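Local coordinates for PG_0823 protein (Porphyromonas gingivalis, PDB 2FSW), which probably binds DNA as a winged helix-turn-helix transcriptional regulator of the HxlR family, at residues K25-I30 with K61-K66; L29-I34 with P94-I99; E43-I48 with K54-E59; I69-Y74 with P79-S84. All blocks are in the same frame, centred on the assembly; numbering follows the deposited sequence. Where two conformers were deposited one is given.

Interaction 1: residues K25-I30 with K61-K66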
# COMPACT_ATOMS: atom_id res chain seq x y z
N LYS B 25 3.91 -6.42 1.86
CA LYS B 25 3.90 -6.76 0.43
C LYS B 25 2.75 -7.72 0.08
O LYS B 25 2.42 -7.91 -1.09
CB LYS B 25 5.26 -7.30 -0.05
CG LYS B 25 5.63 -8.69 0.42
CD LYS B 25 7.03 -9.10 -0.05
CE LYS B 25 7.11 -9.30 -1.56
NZ LYS B 25 8.53 -9.38 -2.04
N TRP B 26 2.13 -8.30 1.11
CA TRP B 26 1.06 -9.28 0.88
C TRP B 26 -0.32 -8.88 1.38
O TRP B 26 -1.32 -9.43 0.92
CB TRP B 26 1.44 -10.63 1.50
CG TRP B 26 2.79 -11.15 1.08
CD1 TRP B 26 3.88 -11.31 1.89
CD2 TRP B 26 3.19 -11.59 -0.23
NE1 TRP B 26 4.93 -11.83 1.17
CE2 TRP B 26 4.54 -12.01 -0.13
CE3 TRP B 26 2.53 -11.68 -1.46
CZ2 TRP B 26 5.25 -12.51 -1.23
CZ3 TRP B 26 3.24 -12.17 -2.55
CH2 TRP B 26 4.58 -12.58 -2.43
N THR B 27 -0.37 -7.94 2.32
CA THR B 27 -1.63 -7.54 2.97
C THR B 27 -2.80 -7.26 2.01
O THR B 27 -3.84 -7.91 2.10
CB THR B 27 -1.44 -6.33 3.91
OG1 THR B 27 -0.36 -6.60 4.82
CG2 THR B 27 -2.69 -6.06 4.72
N LEU B 28 -2.61 -6.30 1.11
CA LEU B 28 -3.67 -5.87 0.20
C LEU B 28 -4.00 -6.92 -0.85
O LEU B 28 -5.16 -7.01 -1.28
CB LEU B 28 -3.31 -4.53 -0.46
CG LEU B 28 -3.36 -3.36 0.51
CD1 LEU B 28 -2.72 -2.10 -0.09
CD2 LEU B 28 -4.82 -3.11 0.95
N LEU B 29 -2.99 -7.69 -1.26
CA LEU B 29 -3.19 -8.78 -2.23
C LEU B 29 -4.05 -9.91 -1.66
O LEU B 29 -4.88 -10.48 -2.36
CB LEU B 29 -1.83 -9.36 -2.68
CG LEU B 29 -1.18 -8.75 -3.93
CD1 LEU B 29 0.23 -9.30 -4.08
CD2 LEU B 29 -2.01 -9.03 -5.21
N ILE B 30 -3.82 -10.24 -0.40
CA ILE B 30 -4.65 -11.21 0.29
C ILE B 30 -6.11 -10.75 0.32
O ILE B 30 -7.02 -11.52 -0.04
CB ILE B 30 -4.08 -11.53 1.71
CG1 ILE B 30 -2.82 -12.39 1.56
CG2 ILE B 30 -5.13 -12.24 2.55
CD1 ILE B 30 -1.85 -12.37 2.74
N LYS B 61 -2.84 -14.08 10.26
CA LYS B 61 -2.99 -13.78 11.70
C LYS B 61 -3.12 -12.28 11.94
O LYS B 61 -4.01 -11.84 12.67
CB LYS B 61 -1.82 -14.33 12.52
CG LYS B 61 -2.00 -14.10 14.02
CD LYS B 61 -0.70 -14.14 14.83
CE LYS B 61 0.17 -12.87 14.69
NZ LYS B 61 -0.48 -11.61 14.14
N PHE B 62 -2.21 -11.52 11.34
CA PHE B 62 -2.24 -10.05 11.41
C PHE B 62 -3.62 -9.50 11.04
O PHE B 62 -4.23 -8.76 11.82
CB PHE B 62 -1.12 -9.49 10.52
CG PHE B 62 -1.07 -7.99 10.45
CD1 PHE B 62 -0.52 -7.25 11.49
CD2 PHE B 62 -1.55 -7.32 9.31
CE1 PHE B 62 -0.45 -5.85 11.42
CE2 PHE B 62 -1.49 -5.93 9.23
CZ PHE B 62 -0.94 -5.20 10.28
N LEU B 63 -4.13 -9.90 9.87
CA LEU B 63 -5.42 -9.42 9.37
C LEU B 63 -6.63 -9.82 10.22
O LEU B 63 -7.60 -9.05 10.33
CB LEU B 63 -5.64 -9.88 7.92
CG LEU B 63 -4.72 -9.34 6.83
CD1 LEU B 63 -4.92 -10.16 5.57
CD2 LEU B 63 -4.97 -7.84 6.57
N CYS B 64 -6.59 -11.02 10.81
CA CYS B 64 -7.60 -11.43 11.79
C CYS B 64 -7.55 -10.53 13.03
O CYS B 64 -8.59 -10.08 13.52
CB CYS B 64 -7.41 -12.89 12.21
SG CYS B 64 -8.05 -14.11 11.04
N GLY B 65 -6.33 -10.26 13.50
CA GLY B 65 -6.10 -9.40 14.66
C GLY B 65 -6.55 -7.96 14.46
O GLY B 65 -6.93 -7.29 15.42
N LYS B 66 -6.52 -7.49 13.21
CA LYS B 66 -6.99 -6.15 12.86
C LYS B 66 -8.50 -6.12 12.54
O LYS B 66 -9.07 -5.05 12.31
CB LYS B 66 -6.19 -5.59 11.67
CG LYS B 66 -4.70 -5.41 11.93
CD LYS B 66 -4.44 -4.27 12.90
CE LYS B 66 -2.98 -4.18 13.25
NZ LYS B 66 -2.62 -2.80 13.68

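Interaction 2: residues L29-I34 with P94-I99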
# COMPACT_ATOMS: atom_id res chain seq x y z
N LEU B 29 -2.99 -7.69 -1.26
CA LEU B 29 -3.19 -8.78 -2.23
C LEU B 29 -4.05 -9.91 -1.66
O LEU B 29 -4.88 -10.48 -2.36
CB LEU B 29 -1.83 -9.36 -2.68
CG LEU B 29 -1.18 -8.75 -3.93
CD1 LEU B 29 0.23 -9.30 -4.08
CD2 LEU B 29 -2.01 -9.03 -5.21
N ILE B 30 -3.82 -10.24 -0.40
CA ILE B 30 -4.65 -11.21 0.29
C ILE B 30 -6.11 -10.75 0.32
O ILE B 30 -7.02 -11.52 -0.04
CB ILE B 30 -4.08 -11.53 1.71
CG1 ILE B 30 -2.82 -12.39 1.56
CG2 ILE B 30 -5.13 -12.24 2.55
CD1 ILE B 30 -1.85 -12.37 2.74
N ILE B 31 -6.33 -9.49 0.70
CA ILE B 31 -7.66 -8.91 0.77
C ILE B 31 -8.28 -8.92 -0.64
O ILE B 31 -9.44 -9.31 -0.79
CB ILE B 31 -7.66 -7.49 1.43
CG1 ILE B 31 -7.23 -7.60 2.91
CG2 ILE B 31 -9.04 -6.84 1.35
CD1 ILE B 31 -6.99 -6.27 3.62
N PHE B 32 -7.49 -8.53 -1.64
CA PHE B 32 -7.90 -8.63 -3.05
C PHE B 32 -8.39 -10.03 -3.42
O PHE B 32 -9.47 -10.19 -4.01
CB PHE B 32 -6.76 -8.18 -4.00
CG PHE B 32 -7.10 -8.27 -5.48
CD1 PHE B 32 -8.21 -7.60 -6.01
CD2 PHE B 32 -6.29 -9.01 -6.34
CE1 PHE B 32 -8.53 -7.66 -7.37
CE2 PHE B 32 -6.59 -9.08 -7.71
CZ PHE B 32 -7.71 -8.42 -8.22
N GLN B 33 -7.62 -11.05 -3.04
CA GLN B 33 -7.96 -12.43 -3.38
C GLN B 33 -9.19 -12.98 -2.64
O GLN B 33 -10.08 -13.58 -3.25
CB GLN B 33 -6.74 -13.37 -3.27
CG GLN B 33 -5.80 -13.26 -4.46
CD GLN B 33 -6.49 -13.57 -5.80
OE1 GLN B 33 -7.48 -14.31 -5.85
NE2 GLN B 33 -5.98 -13.00 -6.87
N ILE B 34 -9.26 -12.74 -1.33
CA ILE B 34 -10.48 -13.07 -0.59
C ILE B 34 -11.70 -12.39 -1.24
O ILE B 34 -12.66 -13.08 -1.62
CB ILE B 34 -10.38 -12.73 0.91
CG1 ILE B 34 -9.25 -13.53 1.58
CG2 ILE B 34 -11.71 -13.03 1.61
CD1 ILE B 34 -8.81 -12.96 2.95
N PRO B 94 -12.51 -0.60 -1.99
CA PRO B 94 -12.34 0.62 -2.80
C PRO B 94 -10.89 1.08 -3.02
O PRO B 94 -10.58 1.66 -4.07
CB PRO B 94 -13.14 1.68 -2.02
CG PRO B 94 -14.11 0.90 -1.24
CD PRO B 94 -13.38 -0.34 -0.83
N ILE B 95 -10.01 0.85 -2.05
CA ILE B 95 -8.59 1.16 -2.21
C ILE B 95 -8.00 0.26 -3.30
O ILE B 95 -7.25 0.72 -4.15
CB ILE B 95 -7.77 0.93 -0.88
CG1 ILE B 95 -8.28 1.84 0.26
CG2 ILE B 95 -6.22 1.12 -1.13
CD1 ILE B 95 -8.00 1.31 1.65
N ILE B 96 -8.37 -1.01 -3.24
CA ILE B 96 -7.87 -2.04 -4.12
C ILE B 96 -8.36 -1.86 -5.57
O ILE B 96 -7.59 -2.05 -6.51
CB ILE B 96 -8.19 -3.43 -3.54
CG1 ILE B 96 -7.30 -3.64 -2.29
CG2 ILE B 96 -7.95 -4.54 -4.59
CD1 ILE B 96 -7.71 -4.91 -1.45
N ASP B 97 -9.63 -1.48 -5.74
CA ASP B 97 -10.15 -1.07 -7.05
C ASP B 97 -9.27 -0.01 -7.70
O ASP B 97 -8.94 -0.10 -8.89
CB ASP B 97 -11.56 -0.47 -6.91
CG ASP B 97 -12.62 -1.51 -6.63
OD1 ASP B 97 -12.37 -2.71 -6.83
OD2 ASP B 97 -13.74 -1.11 -6.24
N GLU B 98 -8.90 0.99 -6.90
CA GLU B 98 -8.04 2.04 -7.42
C GLU B 98 -6.61 1.54 -7.75
O GLU B 98 -6.00 2.04 -8.71
CB GLU B 98 -8.00 3.26 -6.47
CG GLU B 98 -9.26 4.11 -6.40
CD GLU B 98 -9.78 4.62 -7.77
OE1 GLU B 98 -9.02 5.04 -8.67
OE2 GLU B 98 -11.02 4.63 -7.92
N ILE B 99 -6.08 0.61 -6.95
CA ILE B 99 -4.77 0.02 -7.22
C ILE B 99 -4.80 -0.82 -8.50
O ILE B 99 -3.86 -0.74 -9.32
CB ILE B 99 -4.25 -0.81 -5.99
CG1 ILE B 99 -4.00 0.13 -4.80
CG2 ILE B 99 -2.96 -1.55 -6.34
CD1 ILE B 99 -3.78 -0.60 -3.43

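Interaction 3: residues E43-I48 with K54-E59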
# COMPACT_ATOMS: atom_id res chain seq x y z
N GLU B 43 -6.66 -22.66 -1.46
CA GLU B 43 -7.03 -21.89 -2.65
C GLU B 43 -6.37 -20.50 -2.61
O GLU B 43 -5.87 -20.02 -3.63
CB GLU B 43 -8.55 -21.73 -2.75
CG GLU B 43 -9.28 -22.91 -3.36
CD GLU B 43 -10.81 -22.80 -3.24
OE1 GLU B 43 -11.32 -21.81 -2.65
OE2 GLU B 43 -11.50 -23.72 -3.72
N LEU B 44 -6.36 -19.89 -1.42
CA LEU B 44 -5.80 -18.55 -1.20
C LEU B 44 -4.31 -18.58 -1.52
O LEU B 44 -3.82 -17.75 -2.28
CB LEU B 44 -6.03 -18.09 0.25
CG LEU B 44 -6.32 -16.62 0.61
CD1 LEU B 44 -5.89 -16.33 2.05
CD2 LEU B 44 -5.71 -15.59 -0.35
N LYS B 45 -3.60 -19.57 -0.97
CA LYS B 45 -2.17 -19.73 -1.24
C LYS B 45 -1.87 -19.91 -2.73
O LYS B 45 -0.91 -19.34 -3.25
CB LYS B 45 -1.56 -20.88 -0.44
CG LYS B 45 -0.06 -20.76 -0.32
CD LYS B 45 0.57 -22.00 0.27
CE LYS B 45 1.99 -22.13 -0.21
NZ LYS B 45 2.46 -23.53 -0.04
N ARG B 46 -2.71 -20.70 -3.41
CA ARG B 46 -2.57 -20.89 -4.86
C ARG B 46 -2.99 -19.67 -5.68
O ARG B 46 -2.55 -19.51 -6.81
CB ARG B 46 -3.31 -22.15 -5.32
CG ARG B 46 -2.49 -23.43 -5.18
CD ARG B 46 -3.22 -24.64 -5.73
NE ARG B 46 -4.53 -24.81 -5.11
CZ ARG B 46 -4.77 -25.57 -4.04
NH1 ARG B 46 -3.80 -26.25 -3.44
NH2 ARG B 46 -6.01 -25.65 -3.56
N ALA B 47 -3.83 -18.80 -5.09
CA ALA B 47 -4.24 -17.55 -5.73
C ALA B 47 -3.14 -16.47 -5.68
O ALA B 47 -3.22 -15.46 -6.40
CB ALA B 47 -5.53 -17.04 -5.12
N ILE B 48 -2.11 -16.68 -4.86
CA ILE B 48 -0.95 -15.79 -4.77
C ILE B 48 0.36 -16.61 -4.84
O ILE B 48 1.03 -16.81 -3.82
CB ILE B 48 -0.97 -14.91 -3.47
CG1 ILE B 48 -2.38 -14.35 -3.22
CG2 ILE B 48 0.05 -13.78 -3.57
CD1 ILE B 48 -2.61 -13.74 -1.85
N LYS B 54 4.97 -19.43 5.65
CA LYS B 54 5.16 -18.52 6.79
C LYS B 54 4.62 -17.11 6.53
O LYS B 54 3.91 -16.55 7.38
CB LYS B 54 6.62 -18.45 7.22
CG LYS B 54 6.76 -18.19 8.71
CD LYS B 54 7.71 -17.04 9.01
CE LYS B 54 7.89 -16.87 10.51
NZ LYS B 54 8.36 -15.51 10.88
N MSE B 55 4.95 -16.55 5.37
CA MSE B 55 4.43 -15.25 4.94
C MSE B 55 2.91 -15.22 5.07
O MSE B 55 2.35 -14.35 5.74
CB MSE B 55 4.84 -14.93 3.50
CG MSE B 55 6.31 -14.58 3.31
SE MSE B 55 6.85 -14.69 1.43
CE MSE B 55 8.79 -14.71 1.66
N LEU B 56 2.26 -16.22 4.47
CA LEU B 56 0.79 -16.31 4.45
C LEU B 56 0.12 -16.33 5.82
O LEU B 56 -0.83 -15.57 6.05
CB LEU B 56 0.30 -17.52 3.63
CG LEU B 56 -0.89 -17.37 2.65
CD1 LEU B 56 -1.76 -18.62 2.62
CD2 LEU B 56 -1.78 -16.12 2.86
N ILE B 57 0.61 -17.16 6.74
CA ILE B 57 -0.09 -17.34 8.03
C ILE B 57 0.18 -16.24 9.06
O ILE B 57 -0.66 -16.00 9.93
CB ILE B 57 0.11 -18.76 8.66
CG1 ILE B 57 1.21 -18.79 9.73
CG2 ILE B 57 0.27 -19.84 7.59
CD1 ILE B 57 2.63 -18.69 9.23
N ASP B 58 1.35 -15.61 8.98
CA ASP B 58 1.62 -14.44 9.80
C ASP B 58 0.72 -13.29 9.33
O ASP B 58 0.14 -12.57 10.14
CB ASP B 58 3.10 -14.04 9.73
CG ASP B 58 4.03 -15.09 10.33
OD1 ASP B 58 5.24 -15.02 10.02
OD2 ASP B 58 3.57 -15.96 11.12
N GLU B 59 0.59 -13.17 8.01
CA GLU B 59 -0.28 -12.16 7.41
C GLU B 59 -1.76 -12.45 7.68
O GLU B 59 -2.51 -11.56 8.06
CB GLU B 59 0.01 -12.04 5.91
CG GLU B 59 -0.50 -10.76 5.27
CD GLU B 59 0.28 -9.54 5.69
OE1 GLU B 59 1.51 -9.48 5.45
OE2 GLU B 59 -0.35 -8.62 6.26

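Interaction 4: residues I69-Y74 with P79-S84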
# COMPACT_ATOMS: atom_id res chain seq x y z
N ILE B 69 -10.38 -9.63 8.34
CA ILE B 69 -10.85 -10.90 7.80
C ILE B 69 -11.40 -11.76 8.96
O ILE B 69 -11.01 -11.56 10.11
CB ILE B 69 -9.73 -11.67 7.01
CG1 ILE B 69 -8.75 -12.37 7.97
CG2 ILE B 69 -8.97 -10.72 6.05
CD1 ILE B 69 -7.60 -13.06 7.30
N LYS B 70 -12.31 -12.67 8.66
CA LYS B 70 -12.76 -13.65 9.67
C LYS B 70 -12.41 -15.10 9.30
O LYS B 70 -12.35 -15.45 8.13
CB LYS B 70 -14.25 -13.48 10.04
CG LYS B 70 -15.24 -13.42 8.87
CD LYS B 70 -16.69 -13.31 9.37
CE LYS B 70 -17.27 -11.90 9.20
NZ LYS B 70 -17.79 -11.71 7.82
N LYS B 71 -12.18 -15.91 10.33
CA LYS B 71 -11.71 -17.29 10.17
C LYS B 71 -12.76 -18.30 10.62
O LYS B 71 -13.21 -18.25 11.77
CB LYS B 71 -10.42 -17.48 10.97
CG LYS B 71 -9.82 -18.88 10.96
CD LYS B 71 -8.54 -18.93 11.78
CE LYS B 71 -8.81 -18.76 13.27
NZ LYS B 71 -7.60 -19.00 14.11
N LYS B 72 -13.17 -19.20 9.71
CA LYS B 72 -14.09 -20.31 10.04
C LYS B 72 -13.31 -21.61 10.17
O LYS B 72 -12.67 -22.06 9.22
CB LYS B 72 -15.18 -20.49 8.97
CG LYS B 72 -16.12 -19.32 8.80
CD LYS B 72 -16.47 -19.14 7.33
CE LYS B 72 -16.29 -17.70 6.94
NZ LYS B 72 -15.32 -17.57 5.81
N GLN B 73 -13.39 -22.22 11.35
CA GLN B 73 -12.76 -23.51 11.64
C GLN B 73 -13.70 -24.67 11.29
O GLN B 73 -14.89 -24.63 11.63
CB GLN B 73 -12.42 -23.57 13.13
CG GLN B 73 -11.07 -24.14 13.47
CD GLN B 73 -9.94 -23.14 13.29
OE1 GLN B 73 -8.95 -23.43 12.62
NE2 GLN B 73 -10.08 -21.97 13.89
N TYR B 74 -13.17 -25.68 10.61
CA TYR B 74 -13.88 -26.95 10.39
C TYR B 74 -13.01 -28.12 10.88
O TYR B 74 -12.12 -28.59 10.16
CB TYR B 74 -14.26 -27.14 8.92
CG TYR B 74 -15.27 -26.14 8.37
CD1 TYR B 74 -14.85 -24.96 7.76
CD2 TYR B 74 -16.63 -26.39 8.45
CE1 TYR B 74 -15.77 -24.04 7.26
CE2 TYR B 74 -17.56 -25.48 7.94
CZ TYR B 74 -17.12 -24.31 7.35
OH TYR B 74 -18.04 -23.40 6.86
N PRO B 79 -9.79 -31.73 7.64
CA PRO B 79 -10.14 -30.43 8.22
C PRO B 79 -9.80 -29.26 7.28
O PRO B 79 -8.99 -29.42 6.35
CB PRO B 79 -9.29 -30.39 9.49
CG PRO B 79 -8.06 -31.16 9.13
CD PRO B 79 -8.48 -32.21 8.12
N ARG B 80 -10.41 -28.11 7.52
CA ARG B 80 -10.18 -26.93 6.68
C ARG B 80 -10.42 -25.60 7.41
O ARG B 80 -11.25 -25.53 8.33
CB ARG B 80 -11.02 -27.01 5.40
CG ARG B 80 -12.51 -26.80 5.62
CD ARG B 80 -13.24 -26.48 4.32
NE ARG B 80 -13.84 -27.68 3.76
CZ ARG B 80 -15.10 -28.05 3.98
NH1 ARG B 80 -15.90 -27.31 4.75
NH2 ARG B 80 -15.57 -29.17 3.43
N VAL B 81 -9.67 -24.57 7.01
CA VAL B 81 -9.96 -23.18 7.37
C VAL B 81 -10.52 -22.41 6.19
O VAL B 81 -10.01 -22.49 5.07
CB VAL B 81 -8.72 -22.38 7.90
CG1 VAL B 81 -8.72 -22.29 9.42
CG2 VAL B 81 -7.40 -22.91 7.33
N GLU B 82 -11.59 -21.65 6.44
CA GLU B 82 -12.15 -20.76 5.44
C GLU B 82 -12.02 -19.33 5.93
O GLU B 82 -12.20 -19.06 7.12
CB GLU B 82 -13.61 -21.10 5.15
CG GLU B 82 -13.74 -22.24 4.16
CD GLU B 82 -15.16 -22.73 3.93
OE1 GLU B 82 -16.13 -22.11 4.43
OE2 GLU B 82 -15.30 -23.76 3.23
N TYR B 83 -11.69 -18.43 5.00
CA TYR B 83 -11.58 -17.00 5.28
C TYR B 83 -12.55 -16.18 4.44
O TYR B 83 -12.79 -16.48 3.27
CB TYR B 83 -10.14 -16.52 5.06
CG TYR B 83 -9.15 -17.07 6.05
CD1 TYR B 83 -8.94 -16.45 7.28
CD2 TYR B 83 -8.40 -18.22 5.75
CE1 TYR B 83 -8.02 -16.96 8.20
CE2 TYR B 83 -7.48 -18.73 6.66
CZ TYR B 83 -7.29 -18.10 7.88
OH TYR B 83 -6.37 -18.61 8.79
N SER B 84 -13.10 -15.14 5.05
CA SER B 84 -13.90 -14.14 4.34
C SER B 84 -13.62 -12.77 4.92
O SER B 84 -13.02 -12.66 5.99
CB SER B 84 -15.39 -14.45 4.45
OG SER B 84 -15.77 -14.58 5.81
O HOH W 1 -9.83 -25.25 10.80

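Interaction 1: residues K25-I30 with K61-K66
Both methyls of Leu-63 are in use: CD2 meets Thr-27 CG2 at 3.4 Å, closer than two methyls normally sit, and CD1 packs on Ile-30 CG2 at 3.7 Å. This is core packing of a winged helix-turn-helix domain, where helix 27-34 backs helix 53-65, the helix that by family resemblance probably reads DNA. Leu-63 enters between residues one helical turn apart, its methyl fork spread so that each branch takes one neighbour. The two partners offer the same branch, since Thr-27 and Ile-30 both carry CG2 anti to the backbone N. At Thr-27 this divides the labour of the side chain: the methyl turns to Leu-63, while OG1, turned beside the backbone N (chi1 -52°), hydrogen-bonds Glu-59 OE2 one turn earlier on helix 53-65. A buried hydroxyl is thus satisfied by the same helix that its methyl packs against. Further out, Ile-30 also lies on Leu-56 and Glu-59, and Leu-63 on Ile-69, carrying the apolar layer along helix 53-65 and into the hairpin. Trp-26 packs on Met-55 and Glu-59 of helix 53-65 and also on Arg-16 of the second subunit; Leu-28, pointing away from Leu-63, lies on Met-19 of that subunit. The opening turn of helix 27-34 is closed by the backbone bond from Ile-30 N to Trp-26 O, 2.9 Å.

Interaction 2: residues L29-I34 with P94-I99
Beside Phe-32, which rests on Ile-96, the amide nitrogen Gln-33 NE2 is gripped by two acceptors of the second subunit, Ser-9 OG and Lys-7 O. The contact thus lies where the core of the winged-helix domain passes into the dimer: helix 27-34 belongs to the compact domain, and helix 93-106 is the long C-terminal helix that packs against its copy, Pro-94 touching Glu-98 of the second subunit and Glu-98 touching Pro-94 of that subunit. The side-chain contacts between the segments are apolar and centre on one residue. Ile-96 points at helix 27-34 and splits its two branches. Its CG2 approaches the Phe-32 ring obliquely, 3.4 Å from CD1, and is 3.9 Å from Phe-32 CB. The longer branch ends in CD1, which reaches Ile-31 CG2 at 3.7 Å and lies 3.6 Å from Phe-32 N, over the helix backbone itself. With CG anti to the backbone N (chi1 179°), the Phe-32 ring brings its CD1 side to the CG2 methyl of Ile-96, while Ile-31 meets the other branch at about a right angle. Ile-31 in turn lies on Leu-63, Leu-68 and Leu-85, so Ile-96 plugs into the main core. Ile-96 CD1 also comes within 3.3 Å of the main-chain oxygen Leu-28 O.

Interaction 3: residues E43-I48 with K54-E59
In the helix-turn-helix, Leu-56 of the second helix reaches across to Leu-44 and Lys-45 of the first. One methyl serves each partner: Leu-56 CD1 lies 3.8 Å from Lys-45 CB and 4.0 Å from Lys-45 CG, whereas Leu-56 CD2 faces Leu-44 CD1 at a looser 4.2 Å. The side chains cross obliquely. Helix 41-47 and helix 53-65 are the pair whose short connection defines the motif within the winged-helix domain, and the second is, as in related regulators, probably the DNA-recognition helix. Leu-56 also lies on Tyr-41 at the start of helix 41-47 and on Ile-30 of helix 27-34, and Leu-44 touches Gln-33 of that helix. Lys-45 sits at the margin. Its CG stands anti to the backbone N (chi1 -160°) and the chain is extended beyond it, which helps explain how CB and CG lie on Leu-56 while the remainder carries NZ away to a salt bridge with Glu-53 OE2, at the start of the second helix.

Interaction 4: residues I69-Y74 with P79-S84
Strands 69-74 and 80-84 run antiparallel, their axes 4.7 Å apart at closest and 157° between directions, with hydrogen-bonded pairs at Lys-70/Ser-84, Lys-72/Glu-82 and Tyr-74/Arg-80; each pair gives two backbone bonds, among them Lys-72 N to Glu-82 O at 2.8 Å. This hairpin is the wing of the winged helix; strand 39-40 lies along the other edge of strand 80-85, with backbone bonds between Ile-39 and Tyr-83 and, just beyond it, between Tyr-41 and Val-81. On the face carrying Lys-71 and Tyr-83, these two side chains lie side by side, Lys-71 CB 3.7 Å from Tyr-83 CE1. Near the base Ile-69 CD1 touches Tyr-83 CD1 at 3.6 Å, and both residues pack on Leu-60 of helix 53-65. Toward the tip a water donates to Gln-73 OE1 and to Arg-80 O, bridging side chain and backbone. The other face carries Tyr-74, Arg-80, Glu-82, Lys-72 and Ser-84. Arg-80 makes a cation-pi contact over one face of the Tyr-74 ring, its CZ 4.9 Å from the ring centroid and 14° off the normal; the guanidinium is tilted 62° to the ring, so NH1 leads, 3.7 Å above its centre. Tyr-74 CG stands anti to its own carbonyl carbon, which turns one face of the ring to Arg-80 and brings CE1 near the Glu-82 carboxylate. Lys-72 NZ bends back to give Ser-84 OG a weak bond of 3.0 Å. Glu-82 OE2 stays at long ion-pair range, 3.9 Å, from Arg-80 NH1, so the carboxylate probably tempers the positive charge of Arg-80 rather than clamping it.

How the interactions relate
Interactions 1, 2 and 3 are buried and almost wholly apolar across their segments, whereas interaction 4 is partly exposed and tied by backbone bonds, charges and an aromatic ring. Helix 27-34 serves interactions 1 and 2, with Leu-63 CD2 touching Ile-31 CD1 between them. Helix 53-65 serves interactions 1 and 3, joined by Ile-30 on Ile-48 and Trp-26 on Met-55. The hairpin of interaction 4 meets the core at its base, through Ile-69 on Leu-63 and Ile-34 on Ser-84, and stays clear of interaction 3. The segments of interactions 1 to 3 also reach the second subunit; those of the wing do not.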